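Local coordinates for protein sulfate transporter 4.1, chloroplastic (Arabidopsis thaliana, PDB 7LHV) that cotransports sulfate with protons across the membrane as a secondary active symporter and may help regulate sulfate assimilation, at residues M108-A120 and F426-V438. Sequence-based numbering, arbitrary orientation.
Sequences MLVPQAMSYAKLA and FKYIPQCALAAIV
S115 and L434 sit where two membrane helices of the SLC26/SulP transporter cross almost at a right angle (-97°), their axes 8.8 Å apart. Helix 91-119 crosses the first turns of the helix that starts at Q431, and the CA atoms of S115 and L434 come within 4.8 Å. A small side chain is consistent with so close an approach. S115 CB lies 3.5 Å from V438 CG2, while CD2 of L434 and CG2 of I437 close in on S115 OG. That hydroxyl, packed among methyl groups, turns back into its own helix: with OG anti to the carbonyl carbon (chi1 -57°), it donates to P111 O, coming from above the carbonyl plane. S115 N reaches the same oxygen from the opposite face, so P111 O is gripped twice. With an alanine at S115, P111 O would probably keep just the backbone bond, and a gap would be likely to open between L434 and I437.

Mostly apolar contacts flank this centre. On one side L119 CD2 leans on V438 CG1. Nearby, the K118 chain is bent, its aliphatic CG lying against L434 CD1 while NZ curls back over the aliphatic part of Q431. On the P111 side, the proline CB meets CD1 of I437, and I293 of helix 284-300 packs on both residues.

Beyond the crossing, M114 reaches the F426-I429 type I turn that precedes the second helix. M114 SD lies over one face of the F426 ring, in a Met-aromatic contact, the two side chains crossing at about a right angle, and V110 CG1 touches F426 CZ at 3.9 Å. A bend at chi3 lets the M114 methyl serve two partners: CE touches I429 CD1 and stands over the centre of one F426 face, 4.1 Å from the centroid and only 4° off the ring normal.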
loop_
_atom_site.group_PDB
_atom_site.type_symbol
_atom_site.label_atom_id
_atom_site.label_comp_id
_atom_site.label_asym_id
_atom_site.label_seq_id
_atom_site.Cartn_x
_atom_site.Cartn_y
_atom_site.Cartn_z
ATOM N N MET A 108 15.738 34.460 15.900
ATOM C CA MET A 108 14.836 34.144 14.796
ATOM C C MET A 108 13.587 33.414 15.276
ATOM O O MET A 108 12.535 33.496 14.634
ATOM C CB MET A 108 15.570 33.307 13.747
ATOM C CG MET A 108 14.722 32.903 12.557
ATOM S SD MET A 108 15.474 31.604 11.564
ATOM C CE MET A 108 14.833 32.015 9.947
ATOM N N LEU A 109 13.675 32.717 16.409
ATOM C CA LEU A 109 12.629 31.784 16.811
ATOM C C LEU A 109 11.525 32.450 17.620
ATOM O O LEU A 109 10.347 32.128 17.431
ATOM C CB LEU A 109 13.245 30.635 17.609
ATOM C CG LEU A 109 12.320 29.726 18.416
ATOM C CD1 LEU A 109 11.311 29.035 17.520
ATOM C CD2 LEU A 109 13.138 28.706 19.176
ATOM N N VAL A 110 11.872 33.359 18.527
ATOM C CA VAL A 110 10.871 33.929 19.433
ATOM C C VAL A 110 9.701 34.534 18.650
ATOM O O VAL A 110 8.545 34.115 18.857
ATOM C CB VAL A 110 11.500 34.962 20.385
ATOM C CG1 VAL A 110 10.424 35.709 21.148
ATOM C CG2 VAL A 110 12.465 34.291 21.341
ATOM N N PRO A 111 9.930 35.484 17.726
ATOM C CA PRO A 111 8.793 35.999 16.948
ATOM C C PRO A 111 8.131 34.942 16.088
ATOM O O PRO A 111 6.903 34.938 15.947
ATOM C CB PRO A 111 9.429 37.106 16.101
ATOM C CG PRO A 111 10.831 36.717 15.970
ATOM C CD PRO A 111 11.195 36.096 17.276
ATOM N N GLN A 112 8.920 34.034 15.511
ATOM C CA GLN A 112 8.342 32.956 14.720
ATOM C C GLN A 112 7.509 32.027 15.588
ATOM O O GLN A 112 6.462 31.540 15.152
ATOM C CB GLN A 112 9.442 32.176 14.004
ATOM C CG GLN A 112 9.883 32.797 12.696
ATOM C CD GLN A 112 10.625 31.818 11.819
ATOM O OE1 GLN A 112 11.157 30.817 12.297
ATOM N NE2 GLN A 112 10.664 32.099 10.523
ATOM N N ALA A 113 7.959 31.766 16.816
ATOM C CA ALA A 113 7.183 30.926 17.722
ATOM C C ALA A 113 5.834 31.556 18.032
ATOM O O ALA A 113 4.795 30.886 17.964
ATOM C CB ALA A 113 7.970 30.674 19.007
ATOM N N MET A 114 5.823 32.852 18.361
ATOM C CA MET A 114 4.544 33.506 18.637
ATOM C C MET A 114 3.651 33.535 17.399
ATOM O O MET A 114 2.437 33.315 17.495
ATOM C CB MET A 114 4.765 34.919 19.173
ATOM C CG MET A 114 5.425 34.969 20.537
ATOM S SD MET A 114 5.603 36.650 21.155
ATOM C CE MET A 114 6.943 37.251 20.134
ATOM N N SER A 115 4.234 33.798 16.227
ATOM C CA SER A 115 3.445 33.851 15.000
ATOM C C SER A 115 2.826 32.496 14.675
ATOM O O SER A 115 1.656 32.417 14.282
ATOM C CB SER A 115 4.321 34.330 13.847
ATOM O OG SER A 115 4.891 35.591 14.135
ATOM N N TYR A 116 3.596 31.418 14.832
ATOM C CA TYR A 116 3.065 30.086 14.568
ATOM C C TYR A 116 2.015 29.686 15.592
ATOM O O TYR A 116 1.045 29.004 15.243
ATOM C CB TYR A 116 4.198 29.065 14.547
ATOM C CG TYR A 116 5.148 29.233 13.390
ATOM C CD1 TYR A 116 4.717 29.762 12.185
ATOM C CD2 TYR A 116 6.478 28.865 13.504
ATOM C CE1 TYR A 116 5.584 29.917 11.127
ATOM C CE2 TYR A 116 7.351 29.015 12.453
ATOM C CZ TYR A 116 6.900 29.541 11.266
ATOM O OH TYR A 116 7.769 29.693 10.216
ATOM N N ALA A 117 2.187 30.085 16.855
ATOM C CA ALA A 117 1.146 29.831 17.844
ATOM C C ALA A 117 -0.141 30.547 17.473
ATOM O O ALA A 117 -1.235 29.994 17.629
ATOM C CB ALA A 117 1.615 30.265 19.229
ATOM N N LYS A 118 -0.032 31.783 16.985
ATOM C CA LYS A 118 -1.214 32.491 16.504
ATOM C C LYS A 118 -1.840 31.773 15.315
ATOM O O LYS A 118 -3.067 31.735 15.179
ATOM C CB LYS A 118 -0.850 33.925 16.131
ATOM C CG LYS A 118 -0.872 34.891 17.295
ATOM C CD LYS A 118 -2.289 35.126 17.782
ATOM C CE LYS A 118 -3.102 35.869 16.742
ATOM N NZ LYS A 118 -2.610 37.260 16.555
ATOM N N LEU A 119 -1.008 31.206 14.436
ATOM C CA LEU A 119 -1.529 30.483 13.280
ATOM C C LEU A 119 -2.326 29.253 13.700
ATOM O O LEU A 119 -3.356 28.936 13.094
ATOM C CB LEU A 119 -0.381 30.084 12.352
ATOM C CG LEU A 119 -0.699 29.105 11.224
ATOM C CD1 LEU A 119 -1.702 29.703 10.264
ATOM C CD2 LEU A 119 0.569 28.716 10.495
ATOM N N ALA A 120 -1.866 28.546 14.732
ATOM C CA ALA A 120 -2.536 27.330 15.177
ATOM C C ALA A 120 -3.849 27.600 15.895
ATOM O O ALA A 120 -4.582 26.650 16.183
ATOM C CB ALA A 120 -1.612 26.526 16.091
ATOM N N PHE A 426 5.766 42.220 25.215
ATOM C CA PHE A 426 5.200 41.568 24.042
ATOM C C PHE A 426 3.767 41.989 23.757
ATOM O O PHE A 426 3.281 41.751 22.649
ATOM C CB PHE A 426 5.257 40.049 24.207
ATOM C CG PHE A 426 6.621 39.468 23.992
ATOM C CD1 PHE A 426 7.607 40.202 23.359
ATOM C CD2 PHE A 426 6.920 38.190 24.427
ATOM C CE1 PHE A 426 8.863 39.673 23.161
ATOM C CE2 PHE A 426 8.174 37.655 24.232
ATOM C CZ PHE A 426 9.146 38.397 23.597
ATOM N N LYS A 427 3.086 42.619 24.717
ATOM C CA LYS A 427 1.680 42.960 24.541
ATOM C C LYS A 427 1.458 44.103 23.561
ATOM O O LYS A 427 0.310 44.351 23.178
ATOM C CB LYS A 427 1.049 43.309 25.891
ATOM C CG LYS A 427 1.605 44.560 26.544
ATOM C CD LYS A 427 0.955 44.798 27.896
ATOM C CE LYS A 427 1.494 46.052 28.556
ATOM N NZ LYS A 427 0.871 46.298 29.884
ATOM N N TYR A 428 2.511 44.802 23.146
ATOM C CA TYR A 428 2.390 45.885 22.181
ATOM C C TYR A 428 2.614 45.430 20.746
ATOM O O TYR A 428 2.602 46.269 19.840
ATOM C CB TYR A 428 3.378 47.005 22.517
ATOM C CG TYR A 428 3.312 47.476 23.950
ATOM C CD1 TYR A 428 2.129 47.964 24.487
ATOM C CD2 TYR A 428 4.434 47.436 24.764
ATOM C CE1 TYR A 428 2.066 48.398 25.796
ATOM C CE2 TYR A 428 4.381 47.867 26.075
ATOM C CZ TYR A 428 3.195 48.347 26.585
ATOM O OH TYR A 428 3.136 48.779 27.889
ATOM N N ILE A 429 2.824 44.139 20.516
ATOM C CA ILE A 429 3.076 43.624 19.173
ATOM C C ILE A 429 1.762 43.565 18.404
ATOM O O ILE A 429 0.811 42.913 18.858
ATOM C CB ILE A 429 3.743 42.241 19.222
ATOM C CG1 ILE A 429 5.133 42.341 19.846
ATOM C CG2 ILE A 429 3.824 41.645 17.831
ATOM C CD1 ILE A 429 5.814 41.005 20.016
ATOM N N PRO A 430 1.656 44.226 17.255
ATOM C CA PRO A 430 0.433 44.117 16.455
ATOM C C PRO A 430 0.256 42.714 15.896
ATOM O O PRO A 430 1.221 41.994 15.639
ATOM C CB PRO A 430 0.649 45.138 15.330
ATOM C CG PRO A 430 1.736 46.037 15.821
ATOM C CD PRO A 430 2.612 45.180 16.671
ATOM N N GLN A 431 -1.008 42.326 15.716
ATOM C CA GLN A 431 -1.301 41.021 15.135
ATOM C C GLN A 431 -0.958 40.976 13.653
ATOM O O GLN A 431 -0.582 39.916 13.134
ATOM C CB GLN A 431 -2.772 40.668 15.352
ATOM C CG GLN A 431 -3.172 40.586 16.811
ATOM C CD GLN A 431 -4.655 40.348 16.994
ATOM O OE1 GLN A 431 -5.222 40.672 18.034
ATOM N NE2 GLN A 431 -5.291 39.771 15.983
ATOM N N CYS A 432 -1.086 42.105 12.954
ATOM C CA CYS A 432 -0.721 42.136 11.542
ATOM C C CYS A 432 0.766 41.880 11.345
ATOM O O CYS A 432 1.164 41.318 10.321
ATOM C CB CYS A 432 -1.123 43.474 10.923
ATOM S SG CYS A 432 -0.249 44.896 11.591
ATOM N N ALA A 433 1.602 42.268 12.313
ATOM C CA ALA A 433 3.026 41.951 12.226
ATOM C C ALA A 433 3.263 40.448 12.270
ATOM O O ALA A 433 4.058 39.912 11.489
ATOM C CB ALA A 433 3.788 42.649 13.352
ATOM N N LEU A 434 2.582 39.746 13.177
ATOM C CA LEU A 434 2.711 38.295 13.241
ATOM C C LEU A 434 2.172 37.641 11.975
ATOM O O LEU A 434 2.738 36.657 11.482
ATOM C CB LEU A 434 1.993 37.757 14.476
ATOM C CG LEU A 434 2.420 38.344 15.823
ATOM C CD1 LEU A 434 1.724 37.620 16.958
ATOM C CD2 LEU A 434 3.925 38.276 15.989
ATOM N N ALA A 435 1.073 38.172 11.435
ATOM C CA ALA A 435 0.555 37.651 10.175
ATOM C C ALA A 435 1.565 37.829 9.050
ATOM O O ALA A 435 1.752 36.929 8.224
ATOM C CB ALA A 435 -0.761 38.339 9.824
ATOM N N ALA A 436 2.223 38.989 9.001
ATOM C CA ALA A 436 3.241 39.223 7.985
ATOM C C ALA A 436 4.419 38.276 8.160
ATOM O O ALA A 436 4.994 37.802 7.177
ATOM C CB ALA A 436 3.710 40.675 8.033
ATOM N N ILE A 437 4.792 37.991 9.407
ATOM C CA ILE A 437 5.881 37.048 9.655
ATOM C C ILE A 437 5.511 35.659 9.151
ATOM O O ILE A 437 6.328 34.977 8.520
ATOM C CB ILE A 437 6.249 37.031 11.149
ATOM C CG1 ILE A 437 6.968 38.321 11.531
ATOM C CG2 ILE A 437 7.123 35.838 11.464
ATOM C CD1 ILE A 437 7.156 38.484 13.011
ATOM N N VAL A 438 4.280 35.215 9.414
ATOM C CA VAL A 438 3.848 33.903 8.930
ATOM C C VAL A 438 3.829 33.871 7.406
ATOM O O VAL A 438 4.246 32.884 6.784
ATOM C CB VAL A 438 2.473 33.531 9.513
ATOM C CG1 VAL A 438 2.000 32.210 8.941
ATOM C CG2 VAL A 438 2.547 33.437 11.009
#